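Local atomic coordinates of nucleoporin NUP145 (Chaetomium thermophilum, PDB entry 5HB6), a protein that probably serves as a structural component of the nuclear pore complex and as a docking partner for transport factors, and contains a self-cleaving autopeptidase domain. Residues A[87-92]-A[130-135]; A[92-97]-A[121-126]; A[3-8]-A[26-31]. The protein carries 1 engineered substitution. All blocks are in the same frame, centred on the assembly; numbering follows the deposited sequence.

Interaction 1. Residues A[87-92]-A[130-135]; sequences ISLEHS and WAFSVE
I87 and L89 each exchange two backbone hydrogen bonds with a partner on 130-135, F132 and W130 respectively. The four bonds fix an antiparallel register, with S88 and A131 as the non-hydrogen-bonded pair between them. I87 N reaches F132 O over 2.8 Å and F132 N answers to I87 O at 2.9 Å. In the second pair L89 N lies 2.9 Å from W130 O, while W130 N gives the longest of the four, 3.1 Å to L89 O. That same L89 O accepts S92 OG at 3.0 Å, its two donors arriving from opposite faces of the carbonyl plane, which ties the turn after the strand to its last residue. With chi1 at 57°, the F132 ring leans across toward the partner strand. There I87 CB sits over one ring face, 4.1 Å from the centroid in a CH-pi contact, and L89 CD1 meets the edge 4.0 Å from F132 CE1. F132 CD1 in turn covers a face of the W130 indole. Both strands are interior to the sheet of the autopeptidase domain: S88 pairs onward with S36 of strand 35-39, and A131 bonds to E121 and S122 of strand 119-124.

Interaction 2. Residues A[92-97]-A[121-126]; sequences SWPRGG and ESYDPE. With SO4 (sulfate ion), chain C.
Y123 turns its CG opposite the backbone N (chi1 177°), which brings the phenol up against the backbone of S92 and W93 and the CD of P94, whereas W93 holds CG beside its own N (chi1 -50°), bringing the far rim of the indole over to P125 and E126. The two side chains cross at about a right angle. Y123 OH comes within 3.4 Å of W93 CA and 3.6 Å of P94 CD, and Y123 CE1 lies 3.5 Å from S92 O, which accepts a hydrogen bond from H108 NE2. The H108 ring also meets Y123 edge-to-face. At the indole edge, near its plane, W93 CZ3 faces P125 O and W93 CH2 faces E126 O, each pair 3.5 Å apart. From P94 to G97 the chain makes a type I beta turn, closed by G97 N to P94 O. There a sulfate, probably from the crystallisation liquor, is bound by R95 N through O1 and by G96 N through O3, with R95 NE and R104 NH1 adding bonds. The interface itself thus rests on van der Waals contact, and the indole C-H edge facing two carbonyl oxygens is probably a weak electrostatic attraction, while the turn presents an anion site.

Interaction 3. Residues A[3-8]-A[26-31]; sequences AYWMSP and GFTVGR
The Y4 ring carries R31 on one face, and the W5 indole lies with a face on G30, one contact on each side of an antiparallel two-strand ladder at the margin of the six-stranded sheet of the autopeptidase domain. R31 CD stands 3.8 Å from the Y4 centroid in a CH-pi contact. Farther out, the guanidinium overlaps the ring rim, R31 CZ being 3.6 Å from Y4 CE2, with the two planes only 19° apart. Its fully extended chain carries R31 obliquely across the phenol face, where NE bonds to G2 O and NH1 to L60 O, while Y4 OH pairs with L60 N; the two overlapping groups are therefore held at their polar ends. The edge of the Y4 ring faces V29 CG1.

On the other side of the sheet, chi1 of 51° folds W5 over the neighbouring strand. G30 CA sits 3.8 Å from the centroid of the W5 six-membered ring, an approach that a residue without a side chain permits, and W5 CH2 touches T28 CG2 at 3.6 Å. M6, on the Y4 side, sets SD in the plane of the F27 ring, 4.0 Å from F27 CE1: a Met-aromatic contact at the edge, 86° off the ring normal. Reciprocal backbone bonds join W5 with G30 and S7 with T28. At the end of the ladder S7 O, the carbonyl of the cis peptide bond to P8, accepts T28 N at 2.8 Å.

In the fold
All three contacts reach one six-stranded antiparallel sheet, in different places. Interaction 1 is the buried one, between two interior strands of the sheet and near the centre of the chain. Interaction 3 pairs the outermost strand 4-7 with 28-31 and is only partly buried, relying more on aromatic faces laid over the partner strand. Interaction 2, whose centre lies about 17 Å from the centre of the chain, brings a loop against the opposite outer strand and has no cross-strand ladder. Interactions 1 and 2 share S92 and adjoin through strands 129-134 and 119-124, where E121 OE2 and S133 OG form a probable hydrogen bond of 2.7 Å; interaction 3 touches neither.

Interaction 1. Residues A[87-92]-A[130-135]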
loop_
_atom_site.group_PDB
_atom_site.type_symbol
_atom_site.label_atom_id
_atom_site.label_comp_id
_atom_site.label_asym_id
_atom_site.label_seq_id
_atom_site.Cartn_x
_atom_site.Cartn_y
_atom_site.Cartn_z
ATOM N N ILE A 87 0.407 0.117 -4.491
ATOM C CA ILE A 87 1.319 -0.343 -3.444
ATOM C C ILE A 87 2.726 -0.228 -3.993
ATOM O O ILE A 87 2.990 -0.663 -5.115
ATOM C CB ILE A 87 0.992 -1.792 -3.052
ATOM C CG1 ILE A 87 -0.430 -1.851 -2.493
ATOM C CG2 ILE A 87 2.001 -2.328 -2.073
ATOM C CD1 ILE A 87 -0.904 -3.244 -2.264
ATOM N N SER A 88 3.631 0.337 -3.206
ATOM C CA SER A 88 5.016 0.499 -3.632
ATOM C C SER A 88 5.888 -0.099 -2.549
ATOM O O SER A 88 5.818 0.346 -1.403
ATOM C CB SER A 88 5.336 1.995 -3.842
ATOM O OG SER A 88 4.455 2.564 -4.794
ATOM N N LEU A 89 6.698 -1.077 -2.916
ATOM C CA LEU A 89 7.490 -1.838 -1.951
ATOM C C LEU A 89 8.972 -1.788 -2.273
ATOM O O LEU A 89 9.416 -2.232 -3.342
ATOM C CB LEU A 89 7.052 -3.289 -1.897
ATOM C CG LEU A 89 5.655 -3.520 -1.345
ATOM C CD1 LEU A 89 5.208 -4.949 -1.525
ATOM C CD2 LEU A 89 5.551 -3.126 0.112
ATOM N N GLU A 90 9.745 -1.279 -1.317
ATOM C CA GLU A 90 11.196 -1.368 -1.348
ATOM C C GLU A 90 11.660 -2.827 -1.262
ATOM O O GLU A 90 10.893 -3.744 -0.945
ATOM C CB GLU A 90 11.813 -0.587 -0.174
ATOM C CG GLU A 90 11.512 0.906 -0.246
ATOM C CD GLU A 90 12.132 1.711 0.876
ATOM O OE1 GLU A 90 13.097 1.230 1.490
ATOM O OE2 GLU A 90 11.641 2.816 1.133
ATOM N N HIS A 91 12.930 -3.034 -1.603
ATOM C CA HIS A 91 13.602 -4.317 -1.386
ATOM C C HIS A 91 13.094 -5.410 -2.320
ATOM O O HIS A 91 13.127 -6.591 -1.977
ATOM C CB HIS A 91 13.533 -4.783 0.076
ATOM C CG HIS A 91 13.686 -3.674 1.055
ATOM N ND1 HIS A 91 14.803 -2.876 1.110
ATOM C CD2 HIS A 91 12.832 -3.191 1.979
ATOM C CE1 HIS A 91 14.635 -1.948 2.033
ATOM N NE2 HIS A 91 13.452 -2.125 2.593
ATOM N N SER A 92 12.616 -5.022 -3.497
ATOM C CA SER A 92 12.015 -5.931 -4.453
ATOM C C SER A 92 12.978 -6.346 -5.558
ATOM O O SER A 92 12.540 -6.712 -6.660
ATOM C CB SER A 92 10.738 -5.323 -5.023
ATOM O OG SER A 92 9.793 -5.091 -3.983
ATOM N N TRP A 130 9.309 -1.921 -6.382
ATOM C CA TRP A 130 8.249 -2.440 -7.241
ATOM C C TRP A 130 6.934 -1.810 -6.830
ATOM O O TRP A 130 6.553 -1.869 -5.662
ATOM C CB TRP A 130 8.184 -3.950 -7.006
ATOM C CG TRP A 130 7.006 -4.704 -7.599
ATOM C CD1 TRP A 130 6.322 -4.479 -8.784
ATOM C CD2 TRP A 130 6.385 -5.829 -7.002
ATOM N NE1 TRP A 130 5.358 -5.425 -8.945
ATOM C CE2 TRP A 130 5.363 -6.262 -7.865
ATOM C CE3 TRP A 130 6.624 -6.536 -5.822
ATOM C CZ2 TRP A 130 4.550 -7.350 -7.575
ATOM C CZ3 TRP A 130 5.830 -7.623 -5.523
ATOM C CH2 TRP A 130 4.789 -8.010 -6.389
ATOM N N ALA A 131 6.248 -1.231 -7.806
ATOM C CA ALA A 131 4.943 -0.633 -7.590
ATOM C C ALA A 131 3.928 -1.365 -8.439
ATOM O O ALA A 131 4.200 -1.727 -9.588
ATOM C CB ALA A 131 4.949 0.847 -7.916
ATOM N N PHE A 132 2.757 -1.574 -7.859
ATOM C CA PHE A 132 1.694 -2.291 -8.540
ATOM C C PHE A 132 0.359 -1.874 -7.944
ATOM O O PHE A 132 0.291 -1.432 -6.788
ATOM C CB PHE A 132 1.886 -3.806 -8.413
ATOM C CG PHE A 132 1.959 -4.294 -6.982
ATOM C CD1 PHE A 132 3.159 -4.276 -6.280
ATOM C CD2 PHE A 132 0.829 -4.758 -6.339
ATOM C CE1 PHE A 132 3.227 -4.717 -4.975
ATOM C CE2 PHE A 132 0.903 -5.205 -5.006
ATOM C CZ PHE A 132 2.091 -5.158 -4.333
ATOM N N SER A 133 -0.703 -2.045 -8.718
ATOM C CA SER A 133 -2.042 -1.774 -8.232
ATOM C C SER A 133 -2.750 -3.080 -7.886
ATOM O O SER A 133 -2.503 -4.138 -8.468
ATOM C CB SER A 133 -2.865 -1.004 -9.263
ATOM O OG SER A 133 -2.477 0.356 -9.346
ATOM N N VAL A 134 -3.691 -2.964 -6.964
ATOM C CA VAL A 134 -4.638 -4.022 -6.665
ATOM C C VAL A 134 -6.025 -3.401 -6.755
ATOM O O VAL A 134 -6.208 -2.192 -6.588
ATOM C CB VAL A 134 -4.380 -4.667 -5.281
ATOM C CG1 VAL A 134 -2.987 -5.265 -5.241
ATOM C CG2 VAL A 134 -4.588 -3.672 -4.143
ATOM N N GLU A 135 -7.010 -4.242 -7.019
ATOM C CA GLU A 135 -8.393 -3.787 -7.093
ATOM C C GLU A 135 -9.066 -3.731 -5.743
ATOM O O GLU A 135 -10.078 -3.045 -5.599
ATOM C CB GLU A 135 -9.199 -4.708 -8.010
ATOM C CG GLU A 135 -8.726 -4.658 -9.438
ATOM C CD GLU A 135 -8.572 -3.239 -9.946
ATOM O OE1 GLU A 135 -9.551 -2.467 -9.865
ATOM O OE2 GLU A 135 -7.462 -2.897 -10.423
#

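Interaction 2. Residues A[92-97]-A[121-126]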
loop_
_atom_site.group_PDB
_atom_site.type_symbol
_atom_site.label_atom_id
_atom_site.label_comp_id
_atom_site.label_asym_id
_atom_site.label_seq_id
_atom_site.Cartn_x
_atom_site.Cartn_y
_atom_site.Cartn_z
ATOM N N SER A 92 12.616 -5.022 -3.497
ATOM C CA SER A 92 12.015 -5.931 -4.453
ATOM C C SER A 92 12.978 -6.346 -5.558
ATOM O O SER A 92 12.540 -6.712 -6.660
ATOM C CB SER A 92 10.738 -5.323 -5.023
ATOM O OG SER A 92 9.793 -5.091 -3.983
ATOM N N TRP A 93 14.276 -6.382 -5.232
ATOM C CA TRP A 93 15.366 -6.751 -6.106
ATOM C C TRP A 93 15.178 -8.156 -6.653
ATOM O O TRP A 93 14.467 -8.977 -6.062
ATOM C CB TRP A 93 16.660 -6.781 -5.287
ATOM C CG TRP A 93 16.926 -5.592 -4.450
ATOM C CD1 TRP A 93 16.821 -5.524 -3.094
ATOM C CD2 TRP A 93 17.346 -4.303 -4.891
ATOM N NE1 TRP A 93 17.135 -4.270 -2.662
ATOM C CE2 TRP A 93 17.458 -3.490 -3.746
ATOM C CE3 TRP A 93 17.617 -3.749 -6.140
ATOM C CZ2 TRP A 93 17.855 -2.160 -3.812
ATOM C CZ3 TRP A 93 18.021 -2.432 -6.201
ATOM C CH2 TRP A 93 18.144 -1.653 -5.050
ATOM N N PRO A 94 15.876 -8.457 -7.745
ATOM C CA PRO A 94 16.018 -9.840 -8.202
ATOM C C PRO A 94 16.414 -10.757 -7.058
ATOM O O PRO A 94 16.966 -10.313 -6.037
ATOM C CB PRO A 94 17.151 -9.736 -9.230
ATOM C CG PRO A 94 16.996 -8.378 -9.824
ATOM C CD PRO A 94 16.623 -7.518 -8.609
ATOM N N ARG A 95 16.154 -12.050 -7.234
ATOM C CA ARG A 95 16.429 -13.011 -6.170
ATOM C C ARG A 95 17.879 -12.950 -5.721
ATOM O O ARG A 95 18.169 -13.106 -4.537
ATOM C CB ARG A 95 16.082 -14.437 -6.615
ATOM C CG ARG A 95 14.590 -14.772 -6.628
ATOM C CD ARG A 95 13.891 -14.377 -7.930
ATOM N NE ARG A 95 14.344 -15.176 -9.074
ATOM C CZ ARG A 95 13.838 -16.354 -9.443
ATOM N NH1 ARG A 95 12.838 -16.921 -8.762
ATOM N NH2 ARG A 95 14.344 -16.976 -10.505
ATOM N N GLY A 96 18.800 -12.728 -6.647
ATOM C CA GLY A 96 20.214 -12.603 -6.324
ATOM C C GLY A 96 20.647 -11.277 -5.716
ATOM O O GLY A 96 21.836 -11.085 -5.443
ATOM N N GLY A 97 19.721 -10.344 -5.504
ATOM C CA GLY A 97 20.017 -9.108 -4.811
ATOM C C GLY A 97 20.229 -7.907 -5.711
ATOM O O GLY A 97 20.056 -7.967 -6.933
ATOM N N GLU A 121 2.837 -1.608 -12.118
ATOM C CA GLU A 121 2.980 -0.188 -12.402
ATOM C C GLU A 121 4.403 0.159 -12.781
ATOM O O GLU A 121 4.642 0.771 -13.816
ATOM C CB GLU A 121 2.535 0.623 -11.184
ATOM C CG GLU A 121 1.050 0.445 -10.899
ATOM C CD GLU A 121 0.168 1.490 -11.543
ATOM O OE1 GLU A 121 0.694 2.414 -12.194
ATOM O OE2 GLU A 121 -1.062 1.368 -11.402
ATOM N N SER A 122 5.375 -0.292 -11.998
ATOM C CA SER A 122 6.757 0.035 -12.312
ATOM C C SER A 122 7.706 -0.800 -11.472
ATOM O O SER A 122 7.343 -1.352 -10.425
ATOM C CB SER A 122 7.037 1.505 -12.042
ATOM O OG SER A 122 6.844 1.792 -10.672
ATOM N N TYR A 123 8.946 -0.847 -11.935
ATOM C CA TYR A 123 10.070 -1.329 -11.156
ATOM C C TYR A 123 11.243 -0.401 -11.427
ATOM O O TYR A 123 11.574 -0.141 -12.588
ATOM C CB TYR A 123 10.446 -2.770 -11.514
ATOM C CG TYR A 123 11.653 -3.197 -10.736
ATOM C CD1 TYR A 123 11.550 -3.492 -9.402
ATOM C CD2 TYR A 123 12.898 -3.283 -11.331
ATOM C CE1 TYR A 123 12.673 -3.847 -8.651
ATOM C CE2 TYR A 123 14.018 -3.652 -10.595
ATOM C CZ TYR A 123 13.905 -3.940 -9.262
ATOM O OH TYR A 123 14.973 -4.279 -8.465
ATOM N N ASP A 124 11.839 0.138 -10.365
ATOM C CA ASP A 124 12.962 1.054 -10.495
ATOM C C ASP A 124 14.229 0.270 -10.190
ATOM O O ASP A 124 14.450 -0.095 -9.028
ATOM C CB ASP A 124 12.810 2.221 -9.522
ATOM C CG ASP A 124 13.917 3.246 -9.653
ATOM O OD1 ASP A 124 15.070 2.859 -9.936
ATOM O OD2 ASP A 124 13.623 4.448 -9.459
ATOM N N PRO A 125 15.086 -0.009 -11.176
ATOM C CA PRO A 125 16.253 -0.867 -10.916
ATOM C C PRO A 125 17.271 -0.255 -9.973
ATOM O O PRO A 125 18.030 -1.004 -9.347
ATOM C CB PRO A 125 16.873 -1.069 -12.304
ATOM C CG PRO A 125 15.799 -0.705 -13.273
ATOM C CD PRO A 125 14.926 0.305 -12.602
ATOM N N GLU A 126 17.319 1.073 -9.857
ATOM C CA GLU A 126 18.275 1.722 -8.967
ATOM C C GLU A 126 17.851 1.625 -7.511
ATOM O O GLU A 126 18.694 1.423 -6.633
ATOM C CB GLU A 126 18.435 3.193 -9.349
ATOM C CG GLU A 126 19.421 3.919 -8.465
ATOM C CD GLU A 126 19.731 5.314 -8.954
ATOM O OE1 GLU A 126 18.946 5.854 -9.762
ATOM O OE2 GLU A 126 20.770 5.864 -8.529
HETATM S S SO4 C . 17.151 -13.463 -10.435
HETATM O O1 SO4 C . 15.940 -12.756 -10.006
HETATM O O2 SO4 C . 17.585 -13.030 -11.773
HETATM O O3 SO4 C . 18.245 -13.346 -9.434
HETATM O O4 SO4 C . 16.911 -14.924 -10.530
#

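Interaction 3. Residues A[3-8]-A[26-31]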
loop_
_atom_site.group_PDB
_atom_site.type_symbol
_atom_site.label_atom_id
_atom_site.label_comp_id
_atom_site.label_asym_id
_atom_site.label_seq_id
_atom_site.Cartn_x
_atom_site.Cartn_y
_atom_site.Cartn_z
ATOM N N ALA A 3 9.343 4.254 10.962
ATOM C CA ALA A 3 8.132 4.909 11.434
ATOM C C ALA A 3 7.022 4.812 10.393
ATOM O O ALA A 3 7.241 5.052 9.201
ATOM C CB ALA A 3 8.431 6.377 11.699
ATOM N N TYR A 4 5.819 4.472 10.853
ATOM C CA TYR A 4 4.619 4.609 10.044
ATOM C C TYR A 4 4.198 6.070 9.961
ATOM O O TYR A 4 4.471 6.867 10.860
ATOM C CB TYR A 4 3.466 3.866 10.690
ATOM C CG TYR A 4 3.334 2.375 10.495
ATOM C CD1 TYR A 4 2.583 1.869 9.440
ATOM C CD2 TYR A 4 3.881 1.463 11.412
ATOM C CE1 TYR A 4 2.388 0.523 9.293
ATOM C CE2 TYR A 4 3.683 0.104 11.262
ATOM C CZ TYR A 4 2.928 -0.355 10.210
ATOM O OH TYR A 4 2.718 -1.697 10.022
ATOM N N TRP A 5 3.492 6.404 8.879
ATOM C CA TRP A 5 2.895 7.727 8.728
ATOM C C TRP A 5 1.648 7.583 7.865
ATOM O O TRP A 5 1.466 6.584 7.159
ATOM C CB TRP A 5 3.888 8.727 8.120
ATOM C CG TRP A 5 4.515 8.208 6.871
ATOM C CD1 TRP A 5 5.683 7.482 6.767
ATOM C CD2 TRP A 5 3.996 8.318 5.555
ATOM N NE1 TRP A 5 5.912 7.164 5.461
ATOM C CE2 TRP A 5 4.906 7.687 4.689
ATOM C CE3 TRP A 5 2.873 8.939 5.013
ATOM C CZ2 TRP A 5 4.707 7.615 3.308
ATOM C CZ3 TRP A 5 2.674 8.882 3.641
ATOM C CH2 TRP A 5 3.581 8.213 2.798
ATOM N N MET A 6 0.796 8.597 7.900
ATOM C CA MET A 6 -0.323 8.689 6.965
ATOM C C MET A 6 -0.433 10.109 6.426
ATOM O O MET A 6 -0.029 11.069 7.085
ATOM C CB MET A 6 -1.654 8.232 7.593
ATOM C CG MET A 6 -2.227 9.153 8.666
ATOM S SD MET A 6 -3.759 8.623 9.461
ATOM C CE MET A 6 -3.123 7.425 10.630
ATOM N N SER A 7 -1.026 10.216 5.247
ATOM C CA SER A 7 -1.271 11.502 4.601
ATOM C C SER A 7 -2.625 11.433 3.911
ATOM O O SER A 7 -2.897 10.463 3.209
ATOM C CB SER A 7 -0.184 11.764 3.557
ATOM O OG SER A 7 -0.360 13.033 2.965
ATOM N N PRO A 8 -3.507 12.402 4.108
ATOM C CA PRO A 8 -3.477 13.443 5.139
ATOM C C PRO A 8 -3.250 12.858 6.528
ATOM O O PRO A 8 -3.522 11.668 6.753
ATOM C CB PRO A 8 -4.887 14.058 5.053
ATOM C CG PRO A 8 -5.369 13.750 3.685
ATOM C CD PRO A 8 -4.788 12.385 3.388
ATOM N N GLY A 26 -6.683 10.887 -1.767
ATOM C CA GLY A 26 -5.242 10.815 -1.661
ATOM C C GLY A 26 -4.735 10.159 -0.404
ATOM O O GLY A 26 -3.580 10.386 -0.021
ATOM N N PHE A 27 -5.570 9.364 0.265
ATOM C CA PHE A 27 -5.165 8.768 1.530
ATOM C C PHE A 27 -4.029 7.781 1.284
ATOM O O PHE A 27 -4.140 6.898 0.439
ATOM C CB PHE A 27 -6.345 8.095 2.231
ATOM C CG PHE A 27 -6.033 7.640 3.620
ATOM C CD1 PHE A 27 -5.564 8.533 4.571
ATOM C CD2 PHE A 27 -6.187 6.312 3.987
ATOM C CE1 PHE A 27 -5.274 8.108 5.846
ATOM C CE2 PHE A 27 -5.916 5.902 5.275
ATOM C CZ PHE A 27 -5.437 6.790 6.184
ATOM N N THR A 28 -2.964 7.925 2.065
ATOM C CA THR A 28 -1.732 7.172 1.875
ATOM C C THR A 28 -1.248 6.754 3.249
ATOM O O THR A 28 -1.190 7.591 4.148
ATOM C CB THR A 28 -0.663 8.046 1.207
ATOM O OG1 THR A 28 -1.166 8.513 -0.048
ATOM C CG2 THR A 28 0.612 7.287 0.941
ATOM N N VAL A 29 -0.917 5.474 3.413
ATOM C CA VAL A 29 -0.277 4.955 4.611
ATOM C C VAL A 29 1.068 4.419 4.202
ATOM O O VAL A 29 1.158 3.628 3.261
ATOM C CB VAL A 29 -1.127 3.867 5.289
ATOM C CG1 VAL A 29 -0.380 3.272 6.510
ATOM C CG2 VAL A 29 -2.461 4.446 5.729
ATOM N N GLY A 30 2.122 4.890 4.873
ATOM C CA GLY A 30 3.462 4.463 4.538
ATOM C C GLY A 30 4.242 4.060 5.774
ATOM O O GLY A 30 3.814 4.289 6.912
ATOM N N ARG A 31 5.388 3.454 5.528
ATOM C CA ARG A 31 6.311 3.138 6.604
ATOM C C ARG A 31 7.721 3.281 6.073
ATOM O O ARG A 31 8.055 2.732 5.025
ATOM C CB ARG A 31 6.075 1.757 7.207
ATOM C CG ARG A 31 6.930 1.461 8.430
ATOM C CD ARG A 31 6.605 0.095 8.991
ATOM N NE ARG A 31 7.194 -0.060 10.310
ATOM C CZ ARG A 31 7.095 -1.140 11.072
ATOM N NH1 ARG A 31 6.480 -2.224 10.632
ATOM N NH2 ARG A 31 7.647 -1.144 12.272
#